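Local coordinates for protein bifunctional enzyme cysn/cysc (Mycobacterium tuberculosis, PDB 4BZX) that probably catalyses the ATP-dependent 3'-phosphorylation of adenosine-5'-phosphosulfate, the kinase step of sulfate activation in sulfur assimilation, at residues 7-12 with 78-83; 110-115 with 154-159. All coordinates share one frame; numbering follows the deposited sequence. Where two conformers were deposited one is given.

In the fold
Both contacts belong to one parallel five-stranded sheet, and their centres lie about 15 Å apart. Interaction 1 pairs its central strand 5-10 with strand 78-82, its centre about 2 Å from the centre of the chain. Interaction 2 joins the segments that leave strands 104-110 and 152-154, the latter an outermost strand. They follow in series along the sequence, the first closing before the second opens. Strand 104-110 links them: C110 N sits 2.9 Å from T10 O, a probable hydrogen bond, and L12 CD1 packs 3.7 Å from L114 CA. The strand ends thereby bring the adenosine-5'-phosphosulfate site, through A83, near the nucleotide site, through L12, R158 and S159, as phosphoryl transfer requires.

Interaction 1: 7-12 with 78-83; sequences VWFTGL and LVLVPA. With ADX (adenosine-5'-phosphosulfate), chain C.
The six-membered ring of W8 carries V81 over one face, while the F9 ring is met at its edge by L80. V81 CG1 lies 3.9 Å from the W8 ring centroid and 12° off the normal, a CH-pi contact displaced toward the rim; with CG anti to the backbone N (chi1 -165°), the indole is swung across to that methyl. F105 also meets the indole, and W8 NE1 is hydrogen-bonded to S85 OG. On the other side of the sheet, in the conformer described, one of two for F9, F9 and L80 run side by side, with L80 CD2 in the ring plane, 3.6 Å from F9 CE1. The same methyl reaches V7 CB at 3.9 Å.

Between these two layers of side chains the backbones pair in parallel, their axes 12° apart. Bonds V7 N to V79 O (2.8 Å), V81 N to V7 O (2.8 Å), F9 N to V81 O (2.9 Å) and A83 N to F9 O (3.2 Å) form a continuous ladder. A83 then brings its CA within 3.3 Å of O2A of adenosine-5'-phosphosulfate, while G11 O is hydrogen-bonded to K17 NZ. Such neighbouring strands, ending at a probable Walker A loop and a substrate site, are characteristic of the P-loop kinase core.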
# COMPACT_ATOMS: atom_id res chain seq x y z
N VAL A 7 2.91 -4.63 6.69
CA VAL A 7 2.41 -3.32 6.75
C VAL A 7 1.74 -3.01 5.41
O VAL A 7 2.38 -3.00 4.38
CB VAL A 7 3.50 -2.30 7.01
CG1 VAL A 7 2.89 -0.89 7.01
CG2 VAL A 7 4.20 -2.66 8.33
N TRP A 8 0.43 -2.86 5.47
CA TRP A 8 -0.37 -2.69 4.26
C TRP A 8 -0.73 -1.22 4.16
O TRP A 8 -1.47 -0.71 5.05
CB TRP A 8 -1.61 -3.51 4.41
CG TRP A 8 -2.34 -3.71 3.13
CD1 TRP A 8 -3.24 -2.85 2.56
CD2 TRP A 8 -2.27 -4.86 2.26
NE1 TRP A 8 -3.75 -3.41 1.40
CE2 TRP A 8 -3.15 -4.61 1.17
CE3 TRP A 8 -1.51 -6.03 2.25
CZ2 TRP A 8 -3.31 -5.54 0.11
CZ3 TRP A 8 -1.69 -6.92 1.19
CH2 TRP A 8 -2.56 -6.63 0.16
N PHE A 9 -0.28 -0.54 3.09
CA PHE A 9 -0.44 0.95 2.90
C PHE A 9 -1.53 1.23 1.82
O PHE A 9 -1.21 0.87 0.67
CB PHE A 9 0.82 1.63 2.33
CG PHE A 9 2.05 1.58 3.21
CD1 PHE A 9 2.88 0.49 3.16
CD2 PHE A 9 2.42 2.66 4.00
CE1 PHE A 9 4.03 0.41 3.94
CE2 PHE A 9 3.55 2.58 4.81
CZ PHE A 9 4.39 1.47 4.76
N THR A 10 -2.69 1.88 2.16
CA THR A 10 -3.81 2.18 1.29
C THR A 10 -3.88 3.68 1.12
O THR A 10 -3.48 4.45 2.05
CB THR A 10 -5.10 1.59 1.85
OG1 THR A 10 -6.22 1.95 1.05
CG2 THR A 10 -5.40 2.08 3.32
N GLY A 11 -4.38 4.11 -0.02
CA GLY A 11 -4.54 5.53 -0.27
C GLY A 11 -4.58 5.80 -1.74
O GLY A 11 -4.19 4.99 -2.57
N LEU A 12 -4.98 7.04 -2.03
CA LEU A 12 -5.05 7.55 -3.39
C LEU A 12 -3.71 7.44 -4.13
O LEU A 12 -2.63 7.43 -3.54
CB LEU A 12 -5.54 8.99 -3.42
CG LEU A 12 -6.96 9.27 -2.89
CD1 LEU A 12 -7.24 10.75 -2.89
CD2 LEU A 12 -8.01 8.57 -3.73
N LEU A 78 9.83 -8.47 7.16
CA LEU A 78 8.88 -7.42 7.35
C LEU A 78 8.45 -6.93 5.95
O LEU A 78 9.20 -6.30 5.22
CB LEU A 78 9.50 -6.24 8.14
CG LEU A 78 8.57 -5.15 8.65
CD1 LEU A 78 8.12 -4.24 7.56
CD2 LEU A 78 7.40 -5.73 9.44
N VAL A 79 7.20 -7.18 5.63
CA VAL A 79 6.70 -6.92 4.29
C VAL A 79 5.93 -5.61 4.24
O VAL A 79 5.04 -5.41 5.03
CB VAL A 79 5.81 -8.07 3.82
CG1 VAL A 79 5.35 -7.85 2.39
CG2 VAL A 79 6.54 -9.42 3.94
N LEU A 80 6.23 -4.77 3.24
CA LEU A 80 5.61 -3.44 3.09
C LEU A 80 4.82 -3.52 1.78
O LEU A 80 5.43 -3.86 0.78
CB LEU A 80 6.66 -2.36 3.02
CG LEU A 80 7.49 -2.36 4.31
CD1 LEU A 80 8.96 -2.12 4.08
CD2 LEU A 80 6.88 -1.38 5.27
N VAL A 81 3.51 -3.25 1.80
CA VAL A 81 2.68 -3.36 0.61
C VAL A 81 1.98 -2.05 0.24
O VAL A 81 0.88 -1.77 0.72
CB VAL A 81 1.63 -4.48 0.74
CG1 VAL A 81 0.86 -4.61 -0.57
CG2 VAL A 81 2.23 -5.80 1.24
N PRO A 82 2.65 -1.24 -0.62
CA PRO A 82 2.01 -0.04 -1.10
C PRO A 82 1.15 -0.33 -2.30
O PRO A 82 1.65 -0.66 -3.40
CB PRO A 82 3.18 0.84 -1.44
CG PRO A 82 4.23 -0.10 -1.87
CD PRO A 82 4.11 -1.23 -0.96
N ALA A 83 -0.16 -0.35 -2.06
CA ALA A 83 -1.15 -0.60 -3.12
C ALA A 83 -2.37 0.20 -2.80
O ALA A 83 -2.66 0.43 -1.65
CB ALA A 83 -1.53 -2.02 -3.17
SB ADX C . -5.18 -1.45 -6.76
O1B ADX C . -4.76 -1.56 -5.39
O2B ADX C . -6.41 -0.69 -6.93
O3B ADX C . -5.28 -2.76 -7.46
PA ADX C . -2.46 -0.75 -7.46
O1A ADX C . -2.13 -2.19 -7.72
O2A ADX C . -1.88 -0.09 -6.28
O3A ADX C . -4.09 -0.63 -7.52
O5' ADX C . -2.07 0.01 -8.81
C5' ADX C . -2.14 1.41 -8.78
C4' ADX C . -1.00 1.88 -9.71
O4' ADX C . -1.44 1.91 -11.08
C3' ADX C . -0.59 3.25 -9.27
O3' ADX C . 0.86 3.27 -9.27
C2' ADX C . -1.21 4.10 -10.32
O2' ADX C . -0.28 5.19 -10.52
C1' ADX C . -1.44 3.30 -11.58
N9 ADX C . -2.73 3.31 -12.26
C8 ADX C . -2.90 3.18 -13.62
N7 ADX C . -4.17 3.16 -13.95
C5 ADX C . -4.86 3.31 -12.78
C6 ADX C . -6.27 3.42 -12.49
N6 ADX C . -7.17 3.33 -13.50
N1 ADX C . -6.60 3.58 -11.19
C2 ADX C . -5.68 3.66 -10.25
N3 ADX C . -4.34 3.60 -10.45
C4 ADX C . -3.91 3.40 -11.70

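Interaction 2: 110-115 with 154-159; sequences CDTPLQ and LTPDRS. With ANP (phosphoaminophosphonic acid-adenylate ester), chain D; EDO (1,2-ethanediol), chain E.
C110 and L154 form the tight, buried end of this contact, and P113 and P156 its looser, exposed end. The first pair is a parallel beta bridge with CA atoms 4.9 Å apart, and both side chains fall on the same face of the sheet. C110 SG stands anti to its carbonyl carbon (chi1 -67°), which carries it to L154 CD1 at 4.1 Å. One direct hydrogen bond joins the segments: D111 N donates to L154 O over 2.8 Å, bent to 140° at the hydrogen although the donor lies nearly on the carbonyl axis. D111 is the centre of an inverse gamma turn, where the pairing stops and the chains begin to part. Its carboxylate forms salt bridges through OD2 with R146 and R153, so its charge is probably well balanced.

Farther out, contact is thinner. P156 CD approaches D111 O at 3.6 Å, and the proline ring crosses the T112 side chain, whose OG1 is hydrogen-bonded to S15 O. T112 OG1 also meets a water at 2.6 Å, which makes at most a weak bond to L154 O, a tentative indirect link. At the exposed margin, P113 CD and P156 CG are 4.2 Å apart, with P113 at the N-cap position of helix 114-120.

Beyond P156 the loop turns away. In one of the two conformers of D157, R158 grips it side-on, NE to OD1 and NH2 to OD2, a doubtful salt bridge within the loop. R158 O accepts a hydrogen bond from N6 of the bound ATP analogue at 2.8 Å and 173°, nearly straight, and S159 OG caps helix 160-172 through E162 N. A backbone carbonyl reading the exocyclic amine, in a loop after the edge strand, marks this as the adenine-binding site of the P-loop kinase fold.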
# COMPACT_ATOMS: atom_id res chain seq x y z
N CYS A 110 -2.38 6.36 3.97
CA CYS A 110 -1.71 7.56 3.51
C CYS A 110 -2.78 8.59 3.11
O CYS A 110 -3.25 8.60 1.98
CB CYS A 110 -0.80 7.26 2.33
SG CYS A 110 0.60 6.22 2.83
N ASP A 111 -3.22 9.37 4.10
CA ASP A 111 -4.33 10.26 3.95
C ASP A 111 -3.85 11.63 3.48
O ASP A 111 -3.76 12.61 4.25
CB ASP A 111 -5.12 10.31 5.26
CG ASP A 111 -6.41 11.04 5.15
OD1 ASP A 111 -6.75 11.50 4.01
OD2 ASP A 111 -7.08 11.12 6.23
N THR A 112 -3.64 11.73 2.18
CA THR A 112 -3.31 12.96 1.48
C THR A 112 -4.56 13.33 0.66
O THR A 112 -5.09 12.51 -0.10
CB THR A 112 -2.12 12.75 0.56
OG1 THR A 112 -0.97 12.37 1.34
CG2 THR A 112 -1.80 14.02 -0.23
N PRO A 113 -5.05 14.56 0.83
CA PRO A 113 -6.24 14.94 0.08
C PRO A 113 -6.08 14.82 -1.44
O PRO A 113 -4.96 15.06 -1.96
CB PRO A 113 -6.42 16.40 0.42
CG PRO A 113 -5.68 16.61 1.72
CD PRO A 113 -4.57 15.62 1.74
N LEU A 114 -7.18 14.52 -2.13
CA LEU A 114 -7.16 14.38 -3.57
C LEU A 114 -6.54 15.59 -4.23
O LEU A 114 -5.69 15.48 -5.13
CB LEU A 114 -8.57 14.17 -4.12
CG LEU A 114 -8.67 14.28 -5.64
CD1 LEU A 114 -8.10 13.03 -6.26
CD2 LEU A 114 -10.10 14.48 -6.16
N GLN A 115 -6.91 16.78 -3.74
CA GLN A 115 -6.38 18.02 -4.32
C GLN A 115 -4.86 18.02 -4.26
O GLN A 115 -4.23 18.43 -5.23
CB GLN A 115 -6.91 19.28 -3.57
CG GLN A 115 -8.43 19.44 -3.59
CD GLN A 115 -9.24 18.22 -3.07
OE1 GLN A 115 -8.93 17.62 -2.00
NE2 GLN A 115 -10.30 17.85 -3.83
N LEU A 154 -1.00 8.56 8.03
CA LEU A 154 0.06 9.46 7.68
C LEU A 154 -0.60 10.60 6.95
O LEU A 154 -1.50 10.37 6.12
CB LEU A 154 1.04 8.77 6.72
CG LEU A 154 1.75 7.61 7.35
CD1 LEU A 154 2.64 6.92 6.29
CD2 LEU A 154 2.60 8.04 8.52
N THR A 155 -0.16 11.81 7.29
CA THR A 155 -0.68 13.02 6.67
C THR A 155 0.45 13.85 6.11
O THR A 155 1.58 13.77 6.55
CB THR A 155 -1.44 13.84 7.71
OG1 THR A 155 -0.59 14.14 8.82
CG2 THR A 155 -2.64 13.06 8.27
N PRO A 156 0.14 14.76 5.20
CA PRO A 156 1.30 15.46 4.71
C PRO A 156 1.80 16.58 5.62
O PRO A 156 2.10 17.63 5.16
CB PRO A 156 0.84 15.97 3.34
CG PRO A 156 -0.66 15.95 3.37
CD PRO A 156 -1.08 15.01 4.44
N ASP A 157 2.03 16.27 6.89
CA ASP A 157 2.52 17.18 7.89
C ASP A 157 4.03 17.05 8.14
O ASP A 157 4.58 17.80 8.95
CB ASP A 157 1.76 16.92 9.20
CG ASP A 157 2.18 15.60 9.92
OD1 ASP A 157 2.89 14.72 9.34
OD2 ASP A 157 1.80 15.46 11.10
N ARG A 158 4.70 16.06 7.52
CA ARG A 158 6.17 15.94 7.76
C ARG A 158 6.93 15.26 6.61
O ARG A 158 6.35 14.99 5.63
CB ARG A 158 6.48 15.28 9.13
CG ARG A 158 6.13 13.79 9.11
CD ARG A 158 6.08 13.22 10.53
NE ARG A 158 4.85 13.66 11.20
CZ ARG A 158 4.50 13.32 12.44
NH1 ARG A 158 5.26 12.51 13.16
NH2 ARG A 158 3.34 13.76 12.92
N SER A 159 8.27 15.19 6.70
CA SER A 159 9.02 14.66 5.60
C SER A 159 8.67 13.19 5.41
O SER A 159 8.12 12.51 6.31
CB SER A 159 10.52 14.82 5.77
OG SER A 159 11.00 13.99 6.80
PG ANP D . 0.58 5.49 -6.79
O1G ANP D . 0.16 6.23 -8.01
O2G ANP D . 1.75 4.59 -7.08
O3G ANP D . -0.58 4.65 -6.08
PB ANP D . 1.88 6.49 -4.29
O1B ANP D . 0.82 6.59 -3.19
O2B ANP D . 2.82 5.32 -4.25
N3B ANP D . 1.24 6.67 -5.77
PA ANP D . 4.33 8.06 -4.36
O1A ANP D . 4.74 7.65 -5.74
O2A ANP D . 5.05 7.42 -3.21
O3A ANP D . 2.75 7.92 -4.21
O5' ANP D . 4.39 9.68 -4.09
C5' ANP D . 3.81 10.68 -4.87
C4' ANP D . 4.61 11.95 -4.56
O4' ANP D . 4.15 12.52 -3.40
C3' ANP D . 6.07 11.63 -4.35
O3' ANP D . 6.77 12.03 -5.54
C2' ANP D . 6.49 12.42 -3.16
O2' ANP D . 7.49 13.35 -3.56
C1' ANP D . 5.28 13.14 -2.72
N9 ANP D . 5.20 12.97 -1.28
C8 ANP D . 4.70 11.88 -0.63
N7 ANP D . 4.75 12.05 0.72
C5 ANP D . 5.33 13.26 0.93
C6 ANP D . 5.68 14.09 2.10
N6 ANP D . 5.46 13.60 3.33
N1 ANP D . 6.25 15.32 1.89
C2 ANP D . 6.49 15.80 0.65
N3 ANP D . 6.18 15.12 -0.46
C4 ANP D . 5.61 13.87 -0.39
C1 EDO E . -9.09 10.86 0.45
O1 EDO E . -10.19 9.97 0.64
C2 EDO E . -7.90 10.13 1.05
O2 EDO E . -6.71 10.89 1.10
O HOH W 1 -0.09 11.03 3.40